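Local coordinates for concanavalin A-like lectin protein kinase family protein (Theobroma cacao, PDB 6CTH) that probably transfers phosphate from ATP to protein substrates, as a lectin-type receptor-like kinase domain, and is seen here with an oxindole inhibitor and a magnesium ion bound, at residues S124-L127 against Y128-E131. Numbering follows the deposited sequence.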
ATOM      1  N   SER A 124      -3.425 -11.075   0.238  1.00 28.77           N
ATOM      2  CA  SER A 124      -4.650 -11.527  -0.508  1.00 29.07           C
ATOM      3  C   SER A 124      -4.939 -10.625  -1.680  1.00 28.27           C
ATOM      4  O   SER A 124      -5.230 -11.090  -2.788  1.00 27.71           O
ATOM      5  CB  SER A 124      -5.849 -11.641   0.431  1.00 30.27           C
ATOM      6  OG  SER A 124      -5.657 -12.783   1.274  1.00 33.31           O
ATOM      7  N   ALA A 125      -4.863  -9.305  -1.453  1.00 27.71           N
ATOM      8  CA  ALA A 125      -5.021  -8.353  -2.559  1.00 27.65           C
ATOM      9  C   ALA A 125      -4.025  -8.594  -3.686  1.00 27.29           C
ATOM     10  O   ALA A 125      -4.386  -8.589  -4.845  1.00 26.53           O
ATOM     11  CB  ALA A 125      -4.917  -6.921  -2.040  1.00 27.82           C
ATOM     12  N   LEU A 126      -2.763  -8.746  -3.322  1.00 27.18           N
ATOM     13  CA  LEU A 126      -1.709  -8.954  -4.289  1.00 27.89           C
ATOM     14  C   LEU A 126      -1.888 -10.260  -5.058  1.00 27.37           C
ATOM     15  O   LEU A 126      -1.610 -10.328  -6.233  1.00 26.77           O
ATOM     16  CB  LEU A 126      -0.354  -8.901  -3.603  1.00 29.47           C
ATOM     17  CG  LEU A 126       0.816  -8.482  -4.472  1.00 31.86           C
ATOM     18  CD1 LEU A 126       0.443  -7.339  -5.393  1.00 32.93           C
ATOM     19  CD2 LEU A 126       2.012  -8.107  -3.612  1.00 32.03           C
ATOM     20  N   LEU A 127      -2.315 -11.300  -4.364  1.00 26.90           N
ATOM     21  CA  LEU A 127      -2.552 -12.598  -5.027  1.00 27.28           C
ATOM     22  C   LEU A 127      -3.615 -12.419  -6.104  1.00 26.51           C
ATOM     23  O   LEU A 127      -3.487 -12.911  -7.219  1.00 26.66           O
ATOM     24  CB  LEU A 127      -2.987 -13.648  -4.031  1.00 27.62           C
ATOM     25  CG  LEU A 127      -3.263 -15.034  -4.585  1.00 28.40           C
ATOM     26  CD1 LEU A 127      -2.032 -15.644  -5.199  1.00 28.99           C
ATOM     27  CD2 LEU A 127      -3.824 -15.963  -3.495  1.00 29.37           C
ATOM     28  N   TYR A 128      -4.661 -11.716  -5.736  1.00 25.83           N
ATOM     29  CA  TYR A 128      -5.757 -11.431  -6.688  1.00 25.68           C
ATOM     30  C   TYR A 128      -5.243 -10.638  -7.892  1.00 25.62           C
ATOM     31  O   TYR A 128      -5.503 -10.960  -9.070  1.00 25.33           O
ATOM     32  CB  TYR A 128      -6.887 -10.751  -5.979  1.00 25.74           C
ATOM     33  CG  TYR A 128      -8.016 -10.262  -6.897  1.00 25.70           C
ATOM     34  CD1 TYR A 128      -8.978 -11.134  -7.333  1.00 25.75           C
ATOM     35  CD2 TYR A 128      -8.131  -8.926  -7.287  1.00 25.82           C
ATOM     36  CE1 TYR A 128     -10.019 -10.714  -8.169  1.00 25.51           C
ATOM     37  CE2 TYR A 128      -9.159  -8.491  -8.106  1.00 26.04           C
ATOM     38  CZ  TYR A 128     -10.122  -9.383  -8.532  1.00 25.70           C
ATOM     39  OH  TYR A 128     -11.112  -8.910  -9.348  1.00 26.27           O
ATOM     40  N   LEU A 129      -4.454  -9.588  -7.622  1.00 25.45           N
ATOM     41  CA  LEU A 129      -3.886  -8.821  -8.686  1.00 25.70           C
ATOM     42  C   LEU A 129      -2.984  -9.623  -9.603  1.00 25.90           C
ATOM     43  O   LEU A 129      -3.097  -9.529 -10.834  1.00 26.07           O
ATOM     44  CB  LEU A 129      -3.111  -7.574  -8.132  1.00 25.64           C
ATOM     45  CG  LEU A 129      -3.919  -6.482  -7.425  1.00 25.73           C
ATOM     46  CD1 LEU A 129      -2.989  -5.400  -6.902  1.00 26.06           C
ATOM     47  CD2 LEU A 129      -5.001  -5.910  -8.323  1.00 25.88           C
ATOM     48  N   HIS A 130      -2.087 -10.398  -9.039  1.00 26.49           N
ATOM     49  CA  HIS A 130      -1.060 -11.069  -9.839  1.00 27.17           C
ATOM     50  C   HIS A 130      -1.578 -12.294 -10.565  1.00 28.38           C
ATOM     51  O   HIS A 130      -1.065 -12.597 -11.651  1.00 29.55           O
ATOM     52  CB  HIS A 130       0.148 -11.469  -8.993  1.00 27.25           C
ATOM     53  CG  HIS A 130       0.997 -10.299  -8.583  1.00 27.20           C
ATOM     54  ND1 HIS A 130       2.093 -10.429  -7.733  1.00 27.24           N
ATOM     55  CD2 HIS A 130       0.875  -8.986  -8.871  1.00 27.06           C
ATOM     56  CE1 HIS A 130       2.628  -9.231  -7.558  1.00 27.27           C
ATOM     57  NE2 HIS A 130       1.920  -8.331  -8.227  1.00 27.23           N
ATOM     58  N   GLU A 131      -2.562 -12.977  -9.987  1.00 28.71           N
ATOM     59  CA  GLU A 131      -2.863 -14.343 -10.447  1.00 29.09           C
ATOM     60  C   GLU A 131      -4.322 -14.642 -10.743  1.00 28.91           C
ATOM     61  O   GLU A 131      -4.547 -15.706 -11.331  1.00 29.75           O
ATOM     62  CB  GLU A 131      -2.417 -15.334  -9.388  1.00 29.87           C
ATOM     63  CG  GLU A 131      -0.925 -15.308  -9.061  1.00 31.31           C
ATOM     64  CD  GLU A 131      -0.014 -15.530 -10.271  1.00 33.76           C
ATOM     65  OE1 GLU A 131      -0.462 -16.202 -11.259  1.00 36.42           O
ATOM     66  OE2 GLU A 131       1.162 -15.017 -10.261  1.00 35.54           O
TER
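His130 and Leu126 meet one helical turn apart, the imidazole lying against the isobutyl group of the leucine. From the base outward, His130 CB sits 3.5 Å from Leu126 O, the carbonyl oxygen that also accepts a hydrogen bond from His130 N at 2.8 Å. Chi1 of -73° sets CG beside the backbone N, still 3.5 Å from Leu126 O; ND1 lies about equally near Leu126 O and Leu126 CG. CD2 faces Leu126 CD1, CE1 comes 3.6 Å from it, and NE2, at the tip, 3.3 Å. This methyl stands over one ring face, 3.7 Å from the centroid, in a CH-pi contact, and histidine suits the place because its NE2 also hydrogen-bonds Asp199 of helix 196-212. Buried Leu126 touches Phe203 there too. This turn belongs to helix 112-132, the long alphaE helix of the kinase C-lobe, which runs toward the strand 136-138 that precedes the catalytic loop. Leu127, more exposed than Leu126, packs on Ile280 and Ile284 of helix 280-287; its CD1 is 4.0 Å from CG of Glu131, whose carboxylate forms a salt bridge with Lys196. Along the backbone, Glu131 N to Leu127 O is the most bent of four i to i+4 hydrogen bonds, its N-H...O angle 138°.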